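Local structure of putative tetR-family transcriptional regulator (Streptomyces coelicolor, 3FIW) at residues Q78-P83 / A118-G123; T29-A34 / L73-Q78; L35-E40 / T48-K53. The protein probably represses transcription as a TetR-family regulator that binds cis-regulatory DNA. One frame throughout, in Å; residues are numbered along the deposited sequence.

Contact 1 of 3, residues Q78-P83 / A118-G123; sequences QAAMAP and ARLHAG
M81 and H121 meet where the chain leaving helix 69-79 comes up against helix 117-123. Helix 69-79 corresponds to the helix that links the DNA-binding domain to the C-terminal core in the TetR-family fold. M81 is a selenomethionine. It sits in the type I beta turn from A79 to A82. M81 N still bonds back to Q78 O at 3.2 Å. No hydrogen bond joins the two segments. The contact consists of apolar and selenium-aromatic approaches.

The tighter part is the M81-H121 pair. The two side chains cross at about a right angle. The M81 chain bends at both chi2 (-70°) and chi3, which brings its end to the imidazole. H121 carries its ring on the other side from its backbone N (chi1 -166°). The ring also packs edge-to-face with F107, and the side chain touches L111 and P126. M81 reaches F107, T110 and L111 of helix 96-112 as well, so both partners also lie against that helix.

The looser part is a single touch. A80 and L120 both point across the gap, but they meet only at A80 CB and L120 CD2, 4.2 Å apart. L120 is buried all the same, because L35, L38 and L43 pack on it. The open side lies along the chain from M81, where the turn continues into A82 and P83, which are exposed. R119 makes a salt bridge with D44, and Q78 OE1 bonds to T127 N.

The selenium lies obliquely to the imidazole, 4.5 Å from SE of M81 to the centroid of the H121 ring and 62° off the ring normal. Within this pair the closest approach is M81 CE to H121 CD2, 3.7 Å.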
loop_
_atom_site.group_PDB
_atom_site.type_symbol
_atom_site.label_atom_id
_atom_site.label_comp_id
_atom_site.label_asym_id
_atom_site.label_seq_id
_atom_site.Cartn_x
_atom_site.Cartn_y
_atom_site.Cartn_z
ATOM N N GLN A 78 2.984 4.102 -16.067
ATOM C CA GLN A 78 1.884 4.102 -16.973
ATOM C C GLN A 78 1.933 2.860 -17.869
ATOM O O GLN A 78 0.920 2.168 -18.009
ATOM C CB GLN A 78 1.845 5.393 -17.807
ATOM C CG GLN A 78 0.536 5.524 -18.656
ATOM C CD GLN A 78 -0.676 5.911 -17.783
ATOM O OE1 GLN A 78 -0.545 6.708 -16.857
ATOM N NE2 GLN A 78 -1.834 5.363 -18.074
ATOM N N ALA A 79 3.093 2.589 -18.491
ATOM C CA ALA A 79 3.280 1.390 -19.360
ATOM C C ALA A 79 3.020 0.101 -18.565
ATOM O O ALA A 79 2.527 -0.875 -19.100
ATOM C CB ALA A 79 4.663 1.387 -19.921
ATOM N N ALA A 80 3.381 0.093 -17.273
ATOM C CA ALA A 80 3.199 -1.093 -16.377
ATOM C C ALA A 80 1.726 -1.549 -16.243
ATOM O O ALA A 80 1.451 -2.699 -15.849
ATOM C CB ALA A 80 3.777 -0.811 -15.017
HETATM N N MSE A 81 0.803 -0.651 -16.567
HETATM C CA MSE A 81 -0.633 -0.894 -16.401
HETATM C C MSE A 81 -1.275 -1.503 -17.621
HETATM O O MSE A 81 -2.479 -1.838 -17.584
HETATM C CB MSE A 81 -1.391 0.417 -16.080
HETATM C CG MSE A 81 -1.083 0.984 -14.716
HETATM SE SE MSE A 81 -1.864 -0.165 -13.360
HETATM C CE MSE A 81 -0.384 -1.168 -12.816
ATOM N N ALA A 82 -0.518 -1.604 -18.715
ATOM C CA ALA A 82 -1.087 -2.032 -19.998
ATOM C C ALA A 82 -1.800 -3.369 -19.866
ATOM O O ALA A 82 -2.906 -3.483 -20.350
ATOM C CB ALA A 82 -0.024 -2.082 -21.110
ATOM N N PRO A 83 -1.154 -4.379 -19.208
ATOM C CA PRO A 83 -1.806 -5.702 -19.020
ATOM C C PRO A 83 -3.172 -5.636 -18.294
ATOM O O PRO A 83 -4.110 -6.354 -18.644
ATOM C CB PRO A 83 -0.777 -6.513 -18.204
ATOM C CG PRO A 83 0.554 -5.814 -18.407
ATOM C CD PRO A 83 0.210 -4.342 -18.627
ATOM N N ALA A 118 4.549 -2.472 -7.216
ATOM C CA ALA A 118 3.625 -1.598 -6.461
ATOM C C ALA A 118 4.240 -0.276 -5.970
ATOM O O ALA A 118 3.562 0.733 -5.974
ATOM C CB ALA A 118 2.869 -2.354 -5.346
ATOM N N ARG A 119 5.528 -0.271 -5.616
ATOM C CA ARG A 119 6.274 0.972 -5.319
ATOM C C ARG A 119 6.389 1.864 -6.536
ATOM O O ARG A 119 6.326 3.100 -6.434
ATOM C CB ARG A 119 7.690 0.680 -4.764
ATOM C CG ARG A 119 7.721 0.147 -3.338
ATOM C CD ARG A 119 9.141 -0.213 -2.944
ATOM N NE ARG A 119 10.038 0.895 -3.248
ATOM C CZ ARG A 119 11.353 0.799 -3.451
ATOM N NH1 ARG A 119 12.024 1.898 -3.716
ATOM N NH2 ARG A 119 12.008 -0.357 -3.356
ATOM N N LEU A 120 6.564 1.242 -7.699
ATOM C CA LEU A 120 6.561 1.992 -8.939
ATOM C C LEU A 120 5.215 2.670 -9.146
ATOM O O LEU A 120 5.157 3.865 -9.463
ATOM C CB LEU A 120 6.887 1.073 -10.131
ATOM C CG LEU A 120 6.975 1.720 -11.516
ATOM C CD1 LEU A 120 8.233 2.565 -11.709
ATOM C CD2 LEU A 120 6.858 0.628 -12.604
ATOM N N HIS A 121 4.127 1.914 -8.981
ATOM C CA HIS A 121 2.792 2.477 -9.120
ATOM C C HIS A 121 2.517 3.619 -8.146
ATOM O O HIS A 121 2.206 4.756 -8.559
ATOM C CB HIS A 121 1.782 1.368 -8.878
ATOM C CG HIS A 121 0.388 1.700 -9.306
ATOM N ND1 HIS A 121 -0.625 1.973 -8.403
ATOM C CD2 HIS A 121 -0.174 1.765 -10.532
ATOM C CE1 HIS A 121 -1.760 2.170 -9.059
ATOM N NE2 HIS A 121 -1.512 2.054 -10.353
ATOM N N ALA A 122 2.665 3.314 -6.859
ATOM C CA ALA A 122 2.422 4.286 -5.765
ATOM C C ALA A 122 3.262 5.554 -5.927
ATOM O O ALA A 122 2.777 6.672 -5.699
ATOM C CB ALA A 122 2.642 3.658 -4.390
ATOM N N GLY A 123 4.509 5.372 -6.338
ATOM C CA GLY A 123 5.421 6.488 -6.543
ATOM C C GLY A 123 5.096 7.465 -7.674
ATOM O O GLY A 123 5.417 8.656 -7.579
#

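Contact 2 of 3, residues T29-A34 / L73-Q78; sequences TVITEA and LTAMAQ
A75 and M76, which meet I31 and A34, ride on a helical turn closed by the bond from A77 N to L73 O at 2.8 Å. No hydrogen bond crosses between the two helices, and the contact is buried and apolar. The axes of segments 29-34 and 73-78 are nearly perpendicular, at 82°, and come within 9.5 Å. The backbones are nearest where I31 CA faces M76 CA at 5.9 Å.

Both branches of I31 meet A75. CG1 lies beside the backbone N (chi1 -67°), and its end methyl CD1 reaches A75 CB at 4.0 Å. The other branch, CG2, lies 3.8 Å from A75 O. I31 therefore touches both the side chain and the carbonyl oxygen of A75.

A34 meets M76, a selenomethionine. A34 CB lies against CG and SE of the M76 side chain, 3.7 Å from M76 CG and 3.8 Å from M76 SE. A bend at chi3 (61°) then brings M76 CE to 3.8 Å from A34 O.

F66 touches both I31 and A75. Helix 27-41 thus serves two neighbours. I31 and A34 meet helix 69-79, while V30 and E33 pack on L51 and L55 of helix 48-55. Helix 117-123 joins the group through L120, which reaches M76.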
loop_
_atom_site.group_PDB
_atom_site.type_symbol
_atom_site.label_atom_id
_atom_site.label_comp_id
_atom_site.label_asym_id
_atom_site.label_seq_id
_atom_site.Cartn_x
_atom_site.Cartn_y
_atom_site.Cartn_z
ATOM N N THR A 29 10.174 1.355 -26.888
ATOM C CA THR A 29 11.439 0.646 -26.725
ATOM C C THR A 29 12.214 1.025 -25.498
ATOM O O THR A 29 12.705 0.163 -24.807
ATOM C CB THR A 29 12.357 0.970 -27.959
ATOM O OG1 THR A 29 11.656 0.598 -29.136
ATOM C CG2 THR A 29 13.779 0.286 -27.916
ATOM N N VAL A 30 12.423 2.316 -25.274
ATOM C CA VAL A 30 13.159 2.737 -24.088
ATOM C C VAL A 30 12.409 2.315 -22.823
ATOM O O VAL A 30 13.018 1.803 -21.882
ATOM C CB VAL A 30 13.483 4.245 -24.104
ATOM C CG1 VAL A 30 14.027 4.703 -22.768
ATOM C CG2 VAL A 30 14.503 4.533 -25.181
ATOM N N ILE A 31 11.090 2.530 -22.829
ATOM C CA ILE A 31 10.250 2.291 -21.684
ATOM C C ILE A 31 10.194 0.797 -21.394
ATOM O O ILE A 31 10.183 0.385 -20.251
ATOM C CB ILE A 31 8.806 2.893 -21.888
ATOM C CG1 ILE A 31 8.843 4.423 -21.925
ATOM C CG2 ILE A 31 7.879 2.442 -20.784
ATOM C CD1 ILE A 31 7.640 5.103 -22.628
ATOM N N THR A 32 10.159 -0.015 -22.441
ATOM C CA THR A 32 10.083 -1.467 -22.310
ATOM C C THR A 32 11.381 -1.980 -21.748
ATOM O O THR A 32 11.405 -2.875 -20.890
ATOM C CB THR A 32 9.787 -2.116 -23.697
ATOM O OG1 THR A 32 8.426 -1.820 -24.058
ATOM C CG2 THR A 32 9.966 -3.627 -23.645
ATOM N N GLU A 33 12.464 -1.369 -22.212
ATOM C CA GLU A 33 13.790 -1.660 -21.709
ATOM C C GLU A 33 13.987 -1.208 -20.243
ATOM O O GLU A 33 14.753 -1.825 -19.487
ATOM C CB GLU A 33 14.812 -1.017 -22.634
ATOM C CG GLU A 33 16.152 -1.733 -22.640
ATOM C CD GLU A 33 16.120 -3.132 -23.270
ATOM O OE1 GLU A 33 15.422 -3.367 -24.293
ATOM O OE2 GLU A 33 16.826 -3.998 -22.719
ATOM N N ALA A 34 13.266 -0.163 -19.849
ATOM C CA ALA A 34 13.353 0.372 -18.495
ATOM C C ALA A 34 12.665 -0.573 -17.505
ATOM O O ALA A 34 13.194 -0.875 -16.406
ATOM C CB ALA A 34 12.709 1.753 -18.475
ATOM N N LEU A 73 10.279 7.367 -14.596
ATOM C CA LEU A 73 9.358 6.636 -13.696
ATOM C C LEU A 73 7.857 6.725 -14.028
ATOM O O LEU A 73 7.181 5.710 -14.022
ATOM C CB LEU A 73 9.605 7.049 -12.233
ATOM C CG LEU A 73 11.003 6.642 -11.718
ATOM C CD1 LEU A 73 11.130 7.009 -10.272
ATOM C CD2 LEU A 73 11.335 5.148 -11.897
ATOM N N THR A 74 7.346 7.938 -14.259
ATOM C CA THR A 74 5.948 8.199 -14.611
ATOM C C THR A 74 5.594 7.385 -15.821
ATOM O O THR A 74 4.583 6.725 -15.820
ATOM C CB THR A 74 5.717 9.720 -14.879
ATOM O OG1 THR A 74 5.987 10.434 -13.680
ATOM C CG2 THR A 74 4.276 10.087 -15.321
ATOM N N ALA A 75 6.430 7.459 -16.858
ATOM C CA ALA A 75 6.310 6.661 -18.059
ATOM C C ALA A 75 6.353 5.165 -17.820
ATOM O O ALA A 75 5.594 4.447 -18.454
ATOM C CB ALA A 75 7.375 7.047 -19.093
HETATM N N MSE A 76 7.274 4.700 -16.967
HETATM C CA MSE A 76 7.340 3.289 -16.629
HETATM C C MSE A 76 6.055 2.846 -15.918
HETATM O O MSE A 76 5.522 1.784 -16.223
HETATM C CB MSE A 76 8.564 3.012 -15.757
HETATM C CG MSE A 76 9.913 3.082 -16.493
HETATM SE SE MSE A 76 11.369 3.214 -15.272
HETATM C CE MSE A 76 11.119 1.525 -14.297
ATOM N N ALA A 77 5.541 3.681 -15.000
ATOM C CA ALA A 77 4.361 3.338 -14.194
ATOM C C ALA A 77 3.101 3.204 -15.082
ATOM O O ALA A 77 2.279 2.301 -14.868
ATOM C CB ALA A 77 4.141 4.372 -13.084
ATOM N N GLN A 78 2.984 4.102 -16.067
ATOM C CA GLN A 78 1.884 4.102 -16.973
ATOM C C GLN A 78 1.933 2.860 -17.869
ATOM O O GLN A 78 0.920 2.168 -18.009
ATOM C CB GLN A 78 1.845 5.393 -17.807
ATOM C CG GLN A 78 0.536 5.524 -18.656
ATOM C CD GLN A 78 -0.676 5.911 -17.783
ATOM O OE1 GLN A 78 -0.545 6.708 -16.857
ATOM N NE2 GLN A 78 -1.834 5.363 -18.074
#

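Contact 3 of 3, residues L35-E40 / T48-K53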
loop_
_atom_site.group_PDB
_atom_site.type_symbol
_atom_site.label_atom_id
_atom_site.label_comp_id
_atom_site.label_asym_id
_atom_site.label_seq_id
_atom_site.Cartn_x
_atom_site.Cartn_y
_atom_site.Cartn_z
ATOM N N LEU A 35 11.496 -1.067 -17.923
ATOM C CA LEU A 35 10.729 -2.035 -17.157
ATOM C C LEU A 35 11.462 -3.370 -17.024
ATOM O O LEU A 35 11.359 -4.026 -15.962
ATOM C CB LEU A 35 9.367 -2.229 -17.785
ATOM C CG LEU A 35 8.361 -1.058 -17.667
ATOM C CD1 LEU A 35 7.066 -1.412 -18.345
ATOM C CD2 LEU A 35 8.104 -0.680 -16.236
ATOM N N ASP A 36 12.180 -3.774 -18.075
ATOM C CA ASP A 36 13.043 -4.938 -17.995
ATOM C C ASP A 36 14.198 -4.724 -17.044
ATOM O O ASP A 36 14.529 -5.635 -16.274
ATOM C CB ASP A 36 13.605 -5.346 -19.354
ATOM C CG ASP A 36 12.552 -5.974 -20.266
ATOM O OD1 ASP A 36 11.376 -6.215 -19.851
ATOM O OD2 ASP A 36 12.929 -6.224 -21.428
ATOM N N LEU A 37 14.802 -3.534 -17.100
ATOM C CA LEU A 37 15.835 -3.110 -16.151
ATOM C C LEU A 37 15.343 -3.147 -14.703
ATOM O O LEU A 37 16.071 -3.603 -13.803
ATOM C CB LEU A 37 16.356 -1.698 -16.476
ATOM C CG LEU A 37 17.532 -1.217 -15.588
ATOM C CD1 LEU A 37 18.812 -1.966 -15.880
ATOM C CD2 LEU A 37 17.757 0.281 -15.728
ATOM N N LEU A 38 14.119 -2.659 -14.493
ATOM C CA LEU A 38 13.461 -2.699 -13.213
ATOM C C LEU A 38 13.370 -4.128 -12.722
ATOM O O LEU A 38 13.681 -4.386 -11.552
ATOM C CB LEU A 38 12.067 -2.082 -13.308
ATOM C CG LEU A 38 11.107 -2.235 -12.104
ATOM C CD1 LEU A 38 11.606 -1.549 -10.833
ATOM C CD2 LEU A 38 9.670 -1.761 -12.502
ATOM N N ASP A 39 12.948 -5.045 -13.605
ATOM C CA ASP A 39 12.906 -6.467 -13.267
ATOM C C ASP A 39 14.262 -6.941 -12.799
ATOM O O ASP A 39 14.361 -7.723 -11.852
ATOM C CB ASP A 39 12.380 -7.334 -14.434
ATOM C CG ASP A 39 10.876 -7.309 -14.513
ATOM O OD1 ASP A 39 10.293 -7.450 -15.612
ATOM O OD2 ASP A 39 10.277 -7.094 -13.447
ATOM N N GLU A 40 15.300 -6.437 -13.450
ATOM C CA GLU A 40 16.659 -6.884 -13.210
ATOM C C GLU A 40 17.266 -6.328 -11.940
ATOM O O GLU A 40 17.906 -7.056 -11.206
ATOM C CB GLU A 40 17.562 -6.469 -14.380
ATOM C CG GLU A 40 18.340 -7.627 -15.036
ATOM C CD GLU A 40 17.738 -8.051 -16.411
ATOM O OE1 GLU A 40 16.480 -8.094 -16.548
ATOM O OE2 GLU A 40 18.523 -8.340 -17.355
ATOM N N THR A 48 18.889 6.566 -15.366
ATOM C CA THR A 48 19.126 6.881 -16.754
ATOM C C THR A 48 20.449 6.298 -17.236
ATOM O O THR A 48 20.512 5.695 -18.323
ATOM C CB THR A 48 19.091 8.391 -16.939
ATOM O OG1 THR A 48 17.866 8.858 -16.353
ATOM C CG2 THR A 48 19.123 8.763 -18.418
ATOM N N ARG A 49 21.496 6.450 -16.437
ATOM C CA ARG A 49 22.777 5.945 -16.880
ATOM C C ARG A 49 22.756 4.419 -17.069
ATOM O O ARG A 49 23.302 3.900 -18.046
ATOM C CB ARG A 49 23.966 6.521 -16.055
ATOM C CG ARG A 49 24.627 5.641 -15.049
ATOM C CD ARG A 49 25.979 5.092 -15.530
ATOM N NE ARG A 49 26.577 4.217 -14.507
ATOM C CZ ARG A 49 26.117 3.002 -14.165
ATOM N NH1 ARG A 49 25.061 2.465 -14.773
ATOM N NH2 ARG A 49 26.725 2.301 -13.209
ATOM N N ARG A 50 22.056 3.713 -16.195
ATOM C CA ARG A 50 22.020 2.268 -16.266
ATOM C C ARG A 50 21.159 1.798 -17.450
ATOM O O ARG A 50 21.521 0.844 -18.153
ATOM C CB ARG A 50 21.480 1.728 -14.942
ATOM C CG ARG A 50 22.207 0.533 -14.413
ATOM C CD ARG A 50 22.041 0.508 -12.922
ATOM N NE ARG A 50 22.872 -0.525 -12.317
ATOM C CZ ARG A 50 23.024 -0.690 -11.010
ATOM N NH1 ARG A 50 22.388 0.113 -10.156
ATOM N NH2 ARG A 50 23.806 -1.662 -10.562
ATOM N N LEU A 51 20.038 2.483 -17.687
ATOM C CA LEU A 51 19.205 2.228 -18.836
ATOM C C LEU A 51 19.964 2.488 -20.143
ATOM O O LEU A 51 19.898 1.672 -21.076
ATOM C CB LEU A 51 17.910 3.066 -18.752
ATOM C CG LEU A 51 16.918 3.148 -19.922
ATOM C CD1 LEU A 51 16.341 1.796 -20.318
ATOM C CD2 LEU A 51 15.817 4.095 -19.535
ATOM N N ALA A 52 20.678 3.620 -20.209
ATOM C CA ALA A 52 21.479 3.956 -21.385
ATOM C C ALA A 52 22.388 2.782 -21.743
ATOM O O ALA A 52 22.459 2.358 -22.893
ATOM C CB ALA A 52 22.310 5.197 -21.141
ATOM N N LYS A 53 23.069 2.270 -20.729
ATOM C CA LYS A 53 24.050 1.216 -20.885
ATOM C C LYS A 53 23.397 -0.090 -21.338
ATOM O O LYS A 53 23.902 -0.717 -22.238
ATOM C CB LYS A 53 24.840 1.095 -19.577
ATOM C CG LYS A 53 25.247 -0.287 -19.177
ATOM C CD LYS A 53 26.697 -0.568 -19.528
ATOM C CE LYS A 53 27.154 -1.781 -18.754
ATOM N NZ LYS A 53 26.452 -1.782 -17.429
#
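Helices 27-41 and 48-55 come nearest here at L37 and L51, whose CA atoms are 6.9 Å apart. Each segment keeps regular helical bonding, with D39 N to L35 O at 3.0 Å in one and A52 N to T48 O at 2.8 Å in the other. No hydrogen bond crosses between them.

L37 carries the contact. Its CB points at the second helix. CG stands on the far side from the backbone N (chi1 -175°), and chi2 of 70° turns one methyl, CD2, into the neighbour. That methyl meets the main chain more closely than any side chain. L37 CD2 lies 3.7 Å from L51 N and 3.9 Å from L51 CA. The same methyl is 4.1 Å from L51 CB and 4.1 Å from R50 CB. The methyl thus sits against the backbone N and CA of L51, beside R50 CB.

R50 is extended from CG to NE. Its chain leaves L37 behind, and only CB takes part. R50 N bonds to S47 OG near the start of the helix. L51 is buried. Its side chain packs on V30, E33 and A34 of helix 27-41, on L62 and on L72.

D36 and D39 both form salt bridges with R114, on a part of the helix away from L51. L35 and L38 pack on M76.

Helix 48-55 falls in the predicted helix-turn-helix, of which it is the first helix, with helix 60-63 following. Packing of this pair against a preceding helix is characteristic of the three-helix DNA-binding domain of TetR-family regulators.

The three contacts form a connected set from the predicted helix-turn-helix to the C-terminal core. Contacts 2 and 3 share helix 27-41, and their centres are 10 Å apart. L51 CD1 touches the backbone of contact 2, 3.7 Å from A34 N. Contacts 1 and 2 share helix 69-79 and Q78, with centres 9 Å apart; A79 CB meets I31 CG2 at 3.5 Å. Contact 1 lies 16 Å from contact 3 between centres, yet L120 CD2 reaches L38 CD2 at 3.7 Å. Helix 27-41 thus bears on all three. The arrangement is consistent with the interface through which TetR-family repressors generally couple the two domains.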